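Local coordinates for putative uncharacterized protein (Campylobacter jejuni, PDB 5TPU) that is of unknown function but has a cupin-type beta fold of the WxcM-like family and binds thymidine-5'-diphosphate between two subunits, at residues K7-L12 with K97-E102; I25-E28 with E32-F35; D72-D77 with Y81-L86. The protein carries 3 engineered substitutions. All coordinates share one frame; numbering follows the deposited sequence.

Interaction 1 of 3, residues K7-L12 with K97-E102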
loop_
_atom_site.group_PDB
_atom_site.type_symbol
_atom_site.label_atom_id
_atom_site.label_comp_id
_atom_site.label_asym_id
_atom_site.label_seq_id
_atom_site.Cartn_x
_atom_site.Cartn_y
_atom_site.Cartn_z
ATOM N N LYS A 7 -20.871 -1.825 -13.614
ATOM C CA LYS A 7 -20.249 -3.058 -14.053
ATOM C C LYS A 7 -18.814 -3.111 -13.544
ATOM O O LYS A 7 -18.414 -4.102 -12.923
ATOM C CB LYS A 7 -20.316 -3.239 -15.564
ATOM C CG LYS A 7 -19.975 -4.673 -15.974
ATOM C CD LYS A 7 -21.160 -5.424 -16.589
ATOM C CE LYS A 7 -20.750 -6.802 -17.096
ATOM N NZ LYS A 7 -19.729 -6.723 -18.182
ATOM N N ASN A 8 -18.056 -2.039 -13.733
ATOM C CA ASN A 8 -16.611 -2.184 -13.644
ATOM C C ASN A 8 -15.992 -1.996 -12.259
ATOM O O ASN A 8 -14.893 -1.471 -12.161
ATOM C CB ASN A 8 -15.930 -1.267 -14.644
ATOM C CG ASN A 8 -16.103 -1.739 -16.058
ATOM O OD1 ASN A 8 -16.427 -2.901 -16.310
ATOM N ND2 ASN A 8 -15.877 -0.842 -16.996
ATOM N N CYS A 9 -16.674 -2.454 -11.216
ATOM C CA CYS A 9 -16.174 -2.336 -9.849
ATOM C C CYS A 9 -16.607 -3.524 -9.017
ATOM O O CYS A 9 -17.597 -4.178 -9.329
ATOM C CB CYS A 9 -16.712 -1.075 -9.207
ATOM S SG CYS A 9 -16.459 0.369 -10.243
ATOM N N LYS A 10 -15.866 -3.781 -7.949
ATOM C CA LYS A 10 -16.111 -4.907 -7.152
ATOM C C LYS A 10 -15.529 -4.648 -5.750
ATOM O O LYS A 10 -14.401 -4.134 -5.601
ATOM C CB LYS A 10 -15.461 -6.099 -7.837
ATOM C CG LYS A 10 -15.771 -7.425 -7.166
ATOM C CD LYS A 10 -14.933 -8.558 -7.752
ATOM C CE LYS A 10 -14.840 -9.766 -6.824
ATOM N NZ LYS A 10 -16.105 -10.002 -6.059
ATOM N N ILE A 11 -16.300 -5.028 -4.728
ATOM C CA ILE A 11 -15.840 -5.036 -3.347
ATOM C C ILE A 11 -15.076 -6.320 -3.084
ATOM O O ILE A 11 -15.566 -7.420 -3.346
ATOM C CB ILE A 11 -17.013 -4.846 -2.366
ATOM C CG1 ILE A 11 -17.533 -3.424 -2.534
ATOM C CG2 ILE A 11 -16.603 -5.123 -0.911
ATOM C CD1 ILE A 11 -16.605 -2.370 -1.990
ATOM N N LEU A 12 -13.833 -6.161 -2.643
ATOM C CA LEU A 12 -12.968 -7.274 -2.347
ATOM C C LEU A 12 -12.890 -7.395 -0.841
ATOM O O LEU A 12 -12.269 -6.569 -0.166
ATOM C CB LEU A 12 -11.584 -7.048 -2.949
ATOM C CG LEU A 12 -11.572 -6.602 -4.412
ATOM C CD1 LEU A 12 -10.126 -6.306 -4.760
ATOM C CD2 LEU A 12 -12.149 -7.719 -5.253
ATOM N N LYS A 97 -11.793 -0.209 -15.664
ATOM C CA LYS A 97 -11.681 0.699 -16.804
ATOM C C LYS A 97 -12.948 1.510 -16.982
ATOM O O LYS A 97 -14.019 1.118 -16.513
ATOM C CB LYS A 97 -11.349 -0.079 -18.061
ATOM C CG LYS A 97 -9.961 -0.709 -17.996
ATOM C CD LYS A 97 -9.643 -1.607 -19.186
ATOM C CE LYS A 97 -8.488 -2.547 -18.864
ATOM N NZ LYS A 97 -8.024 -3.294 -20.065
ATOM N N ASN A 98 -12.779 2.686 -17.573
ATOM C CA ASN A 98 -13.846 3.604 -17.933
ATOM C C ASN A 98 -14.764 4.019 -16.809
ATOM O O ASN A 98 -15.970 3.987 -16.961
ATOM C CB ASN A 98 -14.632 3.036 -19.114
ATOM C CG ASN A 98 -13.764 2.933 -20.352
ATOM O OD1 ASN A 98 -13.335 1.839 -20.754
ATOM N ND2 ASN A 98 -13.416 4.092 -20.903
ATOM N N MET A 99 -14.179 4.443 -15.688
ATOM C CA MET A 99 -14.962 4.878 -14.533
ATOM C C MET A 99 -14.677 6.297 -14.045
ATOM O O MET A 99 -13.547 6.754 -13.930
ATOM C CB MET A 99 -14.699 3.916 -13.407
ATOM C CG MET A 99 -15.162 2.495 -13.670
ATOM S SD MET A 99 -16.957 2.391 -13.764
ATOM C CE MET A 99 -17.557 2.896 -12.174
ATOM N N TRP A 100 -15.759 7.002 -13.788
ATOM C CA TRP A 100 -15.724 8.323 -13.231
ATOM C C TRP A 100 -15.846 8.042 -11.737
ATOM O O TRP A 100 -16.549 7.099 -11.317
ATOM C CB TRP A 100 -16.902 9.113 -13.716
ATOM C CG TRP A 100 -17.055 10.466 -13.181
ATOM C CD1 TRP A 100 -17.713 10.855 -12.029
ATOM C CD2 TRP A 100 -16.630 11.662 -13.818
ATOM N NE1 TRP A 100 -17.668 12.219 -11.910
ATOM C CE2 TRP A 100 -16.995 12.736 -12.987
ATOM C CE3 TRP A 100 -15.925 11.929 -14.990
ATOM C CZ2 TRP A 100 -16.701 14.069 -13.317
ATOM C CZ3 TRP A 100 -15.653 13.246 -15.305
ATOM C CH2 TRP A 100 -16.052 14.288 -14.491
ATOM N N ARG A 101 -15.096 8.798 -10.951
ATOM C CA ARG A 101 -15.129 8.611 -9.497
ATOM C C ARG A 101 -14.784 9.876 -8.810
ATOM O O ARG A 101 -14.131 10.754 -9.363
ATOM C CB ARG A 101 -14.186 7.524 -9.028
ATOM C CG ARG A 101 -12.759 7.959 -8.772
ATOM C CD ARG A 101 -11.999 8.442 -9.992
ATOM N NE ARG A 101 -12.117 7.491 -11.098
ATOM C CZ ARG A 101 -11.367 6.405 -11.253
ATOM N NH1 ARG A 101 -10.442 6.055 -10.355
ATOM N NH2 ARG A 101 -11.521 5.656 -12.319
ATOM N N GLU A 102 -15.296 9.973 -7.602
ATOM C CA GLU A 102 -15.056 11.112 -6.804
ATOM C C GLU A 102 -15.054 10.673 -5.359
ATOM O O GLU A 102 -15.913 9.897 -4.909
ATOM C CB GLU A 102 -16.016 12.230 -7.193
ATOM C CG GLU A 102 -17.300 12.445 -6.436
ATOM C CD GLU A 102 -17.478 13.915 -6.123
ATOM O OE1 GLU A 102 -16.514 14.495 -5.620
ATOM O OE2 GLU A 102 -18.547 14.498 -6.375
#
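In this cupin-type beta fold, strand 9-13 of the five-stranded sheet and strand 99-104 of the four-stranded sheet come together at one end, where Asn8, just ahead of the first, meets Lys97, just ahead of the second. Asn8 ND2 donates to the backbone oxygen Lys97 O at 2.7 Å. The bond is short but bent, 138° at the hydrogen; the donor stands above the carbonyl plane, and the oxygen lies tilted from the plane of the amide. CB of the same asparagine rests 3.9 Å from SD of Met99, so one side chain serves both a polar and an apolar neighbour. The Met99 chain folds back on itself, chi2 -67° and chi3 -62°, which carries its methyl toward Cys9; the closeness of that approach is doubtful, since the cysteine has more than one conformer. Leu75 of strand 71-76 packs against Met99, and Ile6 also touches it. Arg101, two residues on, curls over to grip Met99 O side-on. Both donors approach that oxygen from the same face of its plane, with the oxygen lying in the guanidinium plane, Arg101 NH2 to Met99 O 2.8 Å and Arg101 NE to Met99 O 3.3 Å.

Interaction 2 of 3, residues I25-E28 with E32-F35. With TYD (thymidine-5'-diphosphate), chain F.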
loop_
_atom_site.group_PDB
_atom_site.type_symbol
_atom_site.label_atom_id
_atom_site.label_comp_id
_atom_site.label_asym_id
_atom_site.label_seq_id
_atom_site.Cartn_x
_atom_site.Cartn_y
_atom_site.Cartn_z
ATOM N N ILE A 25 -2.560 -8.545 5.776
ATOM C CA ILE A 25 -3.243 -8.751 4.501
ATOM C C ILE A 25 -2.235 -8.617 3.365
ATOM O O ILE A 25 -1.416 -7.670 3.348
ATOM C CB ILE A 25 -4.375 -7.737 4.284
ATOM C CG1 ILE A 25 -5.517 -8.039 5.233
ATOM C CG2 ILE A 25 -4.900 -7.801 2.831
ATOM C CD1 ILE A 25 -6.721 -7.142 5.063
ATOM N N ALA A 26 -2.335 -9.512 2.370
ATOM C CA ALA A 26 -1.388 -9.499 1.229
ATOM C C ALA A 26 -2.157 -9.587 -0.050
ATOM O O ALA A 26 -3.137 -10.343 -0.161
ATOM C CB ALA A 26 -0.387 -10.650 1.312
ATOM N N LEU A 27 -1.673 -8.830 -1.021
ATOM C CA LEU A 27 -2.212 -8.792 -2.349
ATOM C C LEU A 27 -1.127 -8.990 -3.397
ATOM O O LEU A 27 -0.081 -8.304 -3.393
ATOM C CB LEU A 27 -2.911 -7.455 -2.587
ATOM C CG LEU A 27 -4.151 -7.271 -1.680
ATOM C CD1 LEU A 27 -3.779 -6.473 -0.453
ATOM C CD2 LEU A 27 -5.239 -6.522 -2.421
ATOM N N GLU A 28 -1.387 -9.898 -4.340
ATOM C CA GLU A 28 -0.391 -10.243 -5.368
ATOM C C GLU A 28 -0.939 -9.983 -6.769
ATOM O O GLU A 28 -2.152 -10.067 -7.006
ATOM C CB GLU A 28 0.001 -11.710 -5.223
ATOM C CG GLU A 28 0.837 -11.948 -3.989
ATOM C CD GLU A 28 1.249 -13.395 -3.798
ATOM O OE1 GLU A 28 0.617 -14.312 -4.369
ATOM O OE2 GLU A 28 2.221 -13.600 -3.048
ATOM N N GLU A 32 -5.187 -11.448 -6.005
ATOM C CA GLU A 32 -6.209 -10.635 -5.333
ATOM C C GLU A 32 -6.508 -9.403 -6.149
ATOM O O GLU A 32 -7.594 -8.845 -6.048
ATOM C CB GLU A 32 -5.774 -10.203 -3.928
ATOM C CG GLU A 32 -5.640 -11.357 -2.956
ATOM C CD GLU A 32 -4.351 -12.154 -3.108
ATOM O OE1 GLU A 32 -3.476 -11.829 -3.946
ATOM O OE2 GLU A 32 -4.203 -13.118 -2.344
ATOM N N VAL A 33 -5.531 -8.971 -6.935
ATOM C CA VAL A 33 -5.614 -7.767 -7.732
ATOM C C VAL A 33 -5.690 -8.303 -9.149
ATOM O O VAL A 33 -4.799 -9.056 -9.513
ATOM C CB VAL A 33 -4.297 -6.959 -7.550
ATOM C CG1 VAL A 33 -4.217 -5.767 -8.478
ATOM C CG2 VAL A 33 -4.152 -6.482 -6.129
ATOM N N PRO A 34 -6.711 -7.915 -9.954
ATOM C CA PRO A 34 -6.866 -8.430 -11.327
ATOM C C PRO A 34 -5.957 -7.768 -12.333
ATOM O O PRO A 34 -6.327 -7.604 -13.478
ATOM C CB PRO A 34 -8.320 -8.067 -11.680
ATOM C CG PRO A 34 -8.566 -6.811 -10.923
ATOM C CD PRO A 34 -7.783 -6.951 -9.631
ATOM N N PHE A 35 -4.780 -7.346 -11.899
ATOM C CA PHE A 35 -3.815 -6.748 -12.781
ATOM C C PHE A 35 -2.422 -6.865 -12.157
ATOM O O PHE A 35 -2.256 -7.393 -11.049
ATOM C CB PHE A 35 -4.190 -5.298 -13.107
ATOM C CG PHE A 35 -4.408 -4.418 -11.892
ATOM C CD1 PHE A 35 -3.343 -3.895 -11.190
ATOM C CD2 PHE A 35 -5.684 -4.096 -11.470
ATOM C CE1 PHE A 35 -3.560 -3.078 -10.086
ATOM C CE2 PHE A 35 -5.918 -3.264 -10.378
ATOM C CZ PHE A 35 -4.850 -2.760 -9.673
HETATM P PA TYD F . 5.141 -13.424 8.542
HETATM O O1A TYD F . 6.005 -12.908 7.407
HETATM O O2A TYD F . 5.144 -12.795 9.895
HETATM O O3A TYD F . 5.657 -14.941 8.768
HETATM P PB TYD F . 5.632 -15.714 10.186
HETATM O O1B TYD F . 6.653 -14.948 11.005
HETATM O O2B TYD F . 4.240 -15.596 10.760
HETATM O O3B TYD F . 5.936 -17.106 9.688
HETATM O "O5'" TYD F . 3.663 -13.840 8.061
HETATM C "C5'" TYD F . 2.552 -13.791 8.968
HETATM C "C4'" TYD F . 1.421 -14.637 8.423
HETATM O "O4'" TYD F . 0.896 -14.037 7.237
HETATM C "C3'" TYD F . 1.944 -16.024 8.060
HETATM O "O3'" TYD F . 1.022 -16.972 8.592
HETATM C "C2'" TYD F . 1.995 -16.039 6.539
HETATM C "C1'" TYD F . 1.094 -14.879 6.099
HETATM N N1 TYD F . 1.637 -14.088 4.972
HETATM C C2 TYD F . 0.991 -14.161 3.719
HETATM O O2 TYD F . -0.021 -14.869 3.580
HETATM N N3 TYD F . 1.387 -13.484 2.653
HETATM C C4 TYD F . 2.424 -12.681 2.756
HETATM O O4 TYD F . 2.777 -12.069 1.750
HETATM C C5 TYD F . 3.158 -12.574 4.017
HETATM C C5M TYD F . 4.326 -11.670 4.184
HETATM C C6 TYD F . 2.704 -13.309 5.105
HETATM O O HOH W 1 -5.027 -12.105 0.380
#
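Glu32 meets the edge of residues 25-28 through its carboxylate: OE1 accepts the backbone N-H of Glu28, N to OE1 2.9 Å, with 153° at the hydrogen. The N-H comes from above the carboxylate plane, 38° out of it. The other oxygen, OE2, works through a water, which donates to OE2 and also to Ala26 O, 2.6 Å from that carbonyl oxygen. One carboxylate thus satisfies an N-H and, by way of the water, a C=O two residues earlier on the strand. The bend of the glutamate at chi2 (79°) turns the carboxylate in over the strand backbone, while its CB stays over Leu27, 4.0 Å from CD2. Leu27 CD2 also touches Val33 CG2 at 3.9 Å, the two side chains crossing at about a right angle, and Leu115 of strand 111-116 packs on both. The carboxylate of Glu28 is turned elsewhere: its OE2 accepts from the backbone N of Tyr120 of the second subunit, and OE1 of Glu28 remains 4.8 Å from OE1 of Glu32. Residues 25-28 pair antiparallel with a strand of that second subunit, so the sheet continues across the interface. Ala26 CB packs 3.5 Å from O4 of thymidine-5'-diphosphate; the ligand is hydrogen-bonded to Arg21 and to Arg39, Arg52 and Tyr125 of the second subunit. A strand that extends the neighbouring subunit's sheet, consistent with strand exchange between cupin-type subunits, and whose outgoing loop is pinned back on it by a glutamate, here forms one wall of a nucleotide pocket at the dimer interface.

Interaction 3 of 3, residues D72-D77 with Y81-L86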
loop_
_atom_site.group_PDB
_atom_site.type_symbol
_atom_site.label_atom_id
_atom_site.label_comp_id
_atom_site.label_asym_id
_atom_site.label_seq_id
_atom_site.Cartn_x
_atom_site.Cartn_y
_atom_site.Cartn_z
ATOM N N ASP A 72 -16.233 8.274 1.414
ATOM C CA ASP A 72 -17.217 7.914 0.414
ATOM C C ASP A 72 -16.599 8.119 -0.951
ATOM O O ASP A 72 -15.915 9.133 -1.194
ATOM C CB ASP A 72 -18.467 8.809 0.532
ATOM C CG ASP A 72 -19.157 8.638 1.838
ATOM O OD1 ASP A 72 -19.114 7.503 2.375
ATOM O OD2 ASP A 72 -19.701 9.627 2.339
ATOM N N ILE A 73 -16.848 7.132 -1.811
ATOM C CA ILE A 73 -16.498 7.153 -3.218
ATOM C C ILE A 73 -17.801 7.068 -3.957
ATOM O O ILE A 73 -18.551 6.096 -3.802
ATOM C CB ILE A 73 -15.698 5.930 -3.726
ATOM C CG1 ILE A 73 -14.986 5.206 -2.587
ATOM C CG2 ILE A 73 -14.835 6.334 -4.922
ATOM C CD1 ILE A 73 -13.484 5.053 -2.706
ATOM N N ILE A 74 -18.057 8.085 -4.768
ATOM C CA ILE A 74 -19.120 8.013 -5.726
ATOM C C ILE A 74 -18.552 7.519 -7.049
ATOM O O ILE A 74 -17.670 8.120 -7.643
ATOM C CB ILE A 74 -19.783 9.367 -5.860
ATOM C CG1 ILE A 74 -20.172 9.851 -4.468
ATOM C CG2 ILE A 74 -20.986 9.268 -6.793
ATOM C CD1 ILE A 74 -21.172 10.987 -4.485
ATOM N N LEU A 75 -19.016 6.367 -7.475
ATOM C CA LEU A 75 -18.622 5.810 -8.754
ATOM C C LEU A 75 -19.713 6.095 -9.787
ATOM O O LEU A 75 -20.900 6.167 -9.426
ATOM C CB LEU A 75 -18.436 4.311 -8.630
ATOM C CG LEU A 75 -17.351 3.752 -7.711
ATOM C CD1 LEU A 75 -17.528 2.246 -7.589
ATOM C CD2 LEU A 75 -15.982 4.029 -8.290
ATOM N N ASN A 76 -19.295 6.250 -11.048
ATOM C CA ASN A 76 -20.189 6.556 -12.157
ATOM C C ASN A 76 -19.712 5.879 -13.454
ATOM O O ASN A 76 -18.549 6.054 -13.886
ATOM C CB ASN A 76 -20.288 8.070 -12.333
ATOM C CG ASN A 76 -21.379 8.460 -13.298
ATOM O OD1 ASN A 76 -21.438 7.988 -14.423
ATOM N ND2 ASN A 76 -22.287 9.295 -12.826
ATOM N N ASP A 77 -20.567 5.045 -14.048
ATOM C CA ASP A 77 -20.119 4.330 -15.239
ATOM C C ASP A 77 -20.620 4.957 -16.521
ATOM O O ASP A 77 -20.370 4.415 -17.579
ATOM C CB ASP A 77 -20.442 2.852 -15.190
ATOM C CG ASP A 77 -21.912 2.571 -15.275
ATOM O OD1 ASP A 77 -22.203 1.365 -15.280
ATOM O OD2 ASP A 77 -22.759 3.504 -15.274
ATOM N N TYR A 81 -24.843 5.421 -11.023
ATOM C CA TYR A 81 -23.901 5.877 -10.024
ATOM C C TYR A 81 -24.219 5.246 -8.680
ATOM O O TYR A 81 -25.350 4.867 -8.413
ATOM C CB TYR A 81 -23.855 7.408 -9.975
ATOM C CG TYR A 81 -25.063 8.032 -9.338
ATOM C CD1 TYR A 81 -25.094 8.268 -7.966
ATOM C CD2 TYR A 81 -26.177 8.384 -10.100
ATOM C CE1 TYR A 81 -26.204 8.830 -7.364
ATOM C CE2 TYR A 81 -27.296 8.953 -9.503
ATOM C CZ TYR A 81 -27.299 9.176 -8.134
ATOM O OH TYR A 81 -28.384 9.739 -7.514
ATOM N N GLU A 82 -23.195 5.105 -7.849
ATOM C CA GLU A 82 -23.311 4.405 -6.595
ATOM C C GLU A 82 -22.293 5.042 -5.648
ATOM O O GLU A 82 -21.179 5.340 -6.057
ATOM C CB GLU A 82 -23.039 2.913 -6.782
ATOM C CG GLU A 82 -23.565 2.023 -5.659
ATOM C CD GLU A 82 -25.067 1.704 -5.738
ATOM O OE1 GLU A 82 -25.476 0.645 -5.181
ATOM O OE2 GLU A 82 -25.841 2.499 -6.340
ATOM N N LYS A 83 -22.730 5.302 -4.424
ATOM C CA LYS A 83 -21.901 5.813 -3.356
ATOM C C LYS A 83 -21.445 4.601 -2.591
ATOM O O LYS A 83 -22.182 3.637 -2.417
ATOM C CB LYS A 83 -22.673 6.738 -2.421
ATOM C CG LYS A 83 -21.798 7.420 -1.368
ATOM C CD LYS A 83 -22.587 8.250 -0.356
ATOM C CE LYS A 83 -23.135 9.535 -0.967
ATOM N NZ LYS A 83 -23.456 10.544 0.080
ATOM N N ILE A 84 -20.190 4.595 -2.207
ATOM C CA ILE A 84 -19.643 3.473 -1.463
ATOM C C ILE A 84 -18.793 4.041 -0.358
ATOM O O ILE A 84 -17.950 4.875 -0.652
ATOM C CB ILE A 84 -18.740 2.632 -2.341
ATOM C CG1 ILE A 84 -19.554 2.258 -3.589
ATOM C CG2 ILE A 84 -18.283 1.437 -1.521
ATOM C CD1 ILE A 84 -18.895 1.309 -4.546
ATOM N N CYS A 85 -19.051 3.590 0.869
ATOM C CA CYS A 85 -18.274 3.941 2.040
ATOM C C CYS A 85 -17.184 2.907 2.234
ATOM O O CYS A 85 -17.459 1.712 2.417
ATOM C CB CYS A 85 -19.139 3.984 3.302
ATOM S SG CYS A 85 -18.143 4.527 4.737
ATOM N N LEU A 86 -15.943 3.373 2.232
ATOM C CA LEU A 86 -14.814 2.537 2.647
ATOM C C LEU A 86 -14.436 2.918 4.090
ATOM O O LEU A 86 -14.275 4.102 4.412
ATOM C CB LEU A 86 -13.629 2.803 1.752
ATOM C CG LEU A 86 -13.762 2.593 0.247
ATOM C CD1 LEU A 86 -12.359 2.654 -0.374
ATOM C CD2 LEU A 86 -14.391 1.244 -0.038
#
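Lys83 runs over Asp72 on the face of the 71-76/81-86 hairpin that also carries Ile74, Asn76, Tyr81 and Cys85. Its CB leaves the strand beside Ile74, the non-hydrogen-bonded partner of Lys83. CG lies 4.1 Å from Asp72 CB and 4.3 Å from Ile74 CG1, and CD is about as far from the carboxyl carbon of Asp72. The bend at chi3 (-72°) turns CE away from the carboxylate, and NZ stays 4.5 Å from Asp72 OD2, beyond a salt bridge; the attraction is probably long-range, and OD2 takes its hydrogen bond from Asn105. Asp72 OD1 leans instead over Cys85, 3.6 Å from its CB. Beneath these side chains four backbone hydrogen bonds join the hydrogen-bonded pairs Ile73-Ile84 and Leu75-Glu82. The straightest runs from Ile73 N to Ile84 O, 172° at the hydrogen, whereas the reverse bond, Ile84 N to Ile73 O, bends to 142° although it is only 2.7 Å long. On the face of Ile73, Leu75 and Ile84, Leu75 CD1 and Ile84 CD1 meet at 3.5 Å, tighter than usual for carbons, and Ile73 CD1 comes equally close to Leu86 CD1. At the turn end, Asn76 ND2 approaches Tyr81 CB, while Asn76 OD1 accepts from Gly78 N. The hairpin closes one side of the four-stranded sheet: 81-86 is its outermost strand within the chain, and 71-76 bonds on its other edge to strand 99-104. Ile73, Leu75, Ile84 and Leu86 pack on strand 91-95 of the five-stranded sheet, and Leu64 of strand 62-68 packs against Ile73 and Leu86.

How the interactions relate
Interactions 1 and 3 share the four-stranded sheet, their centres 8 Å apart. Strand 99-104 bonds to the hairpin, with Glu102 O 2.8 Å from Ile74 N and Trp100 O 2.9 Å from Asn76 N, both probable hydrogen bonds. Interaction 2 lies farther off, its centre 16 Å from that of interaction 1, though Leu12 CD1 touches Glu32 O at 3.8 Å. It is on the opposite side of the chain's centre from interaction 3, nearest atoms about 12 Å apart. Only interaction 2 holds a residue of the thymidine-5'-diphosphate pocket; the side chains of Met99 and Ile73 are about 14 and 12 Å from a bound nucleotide.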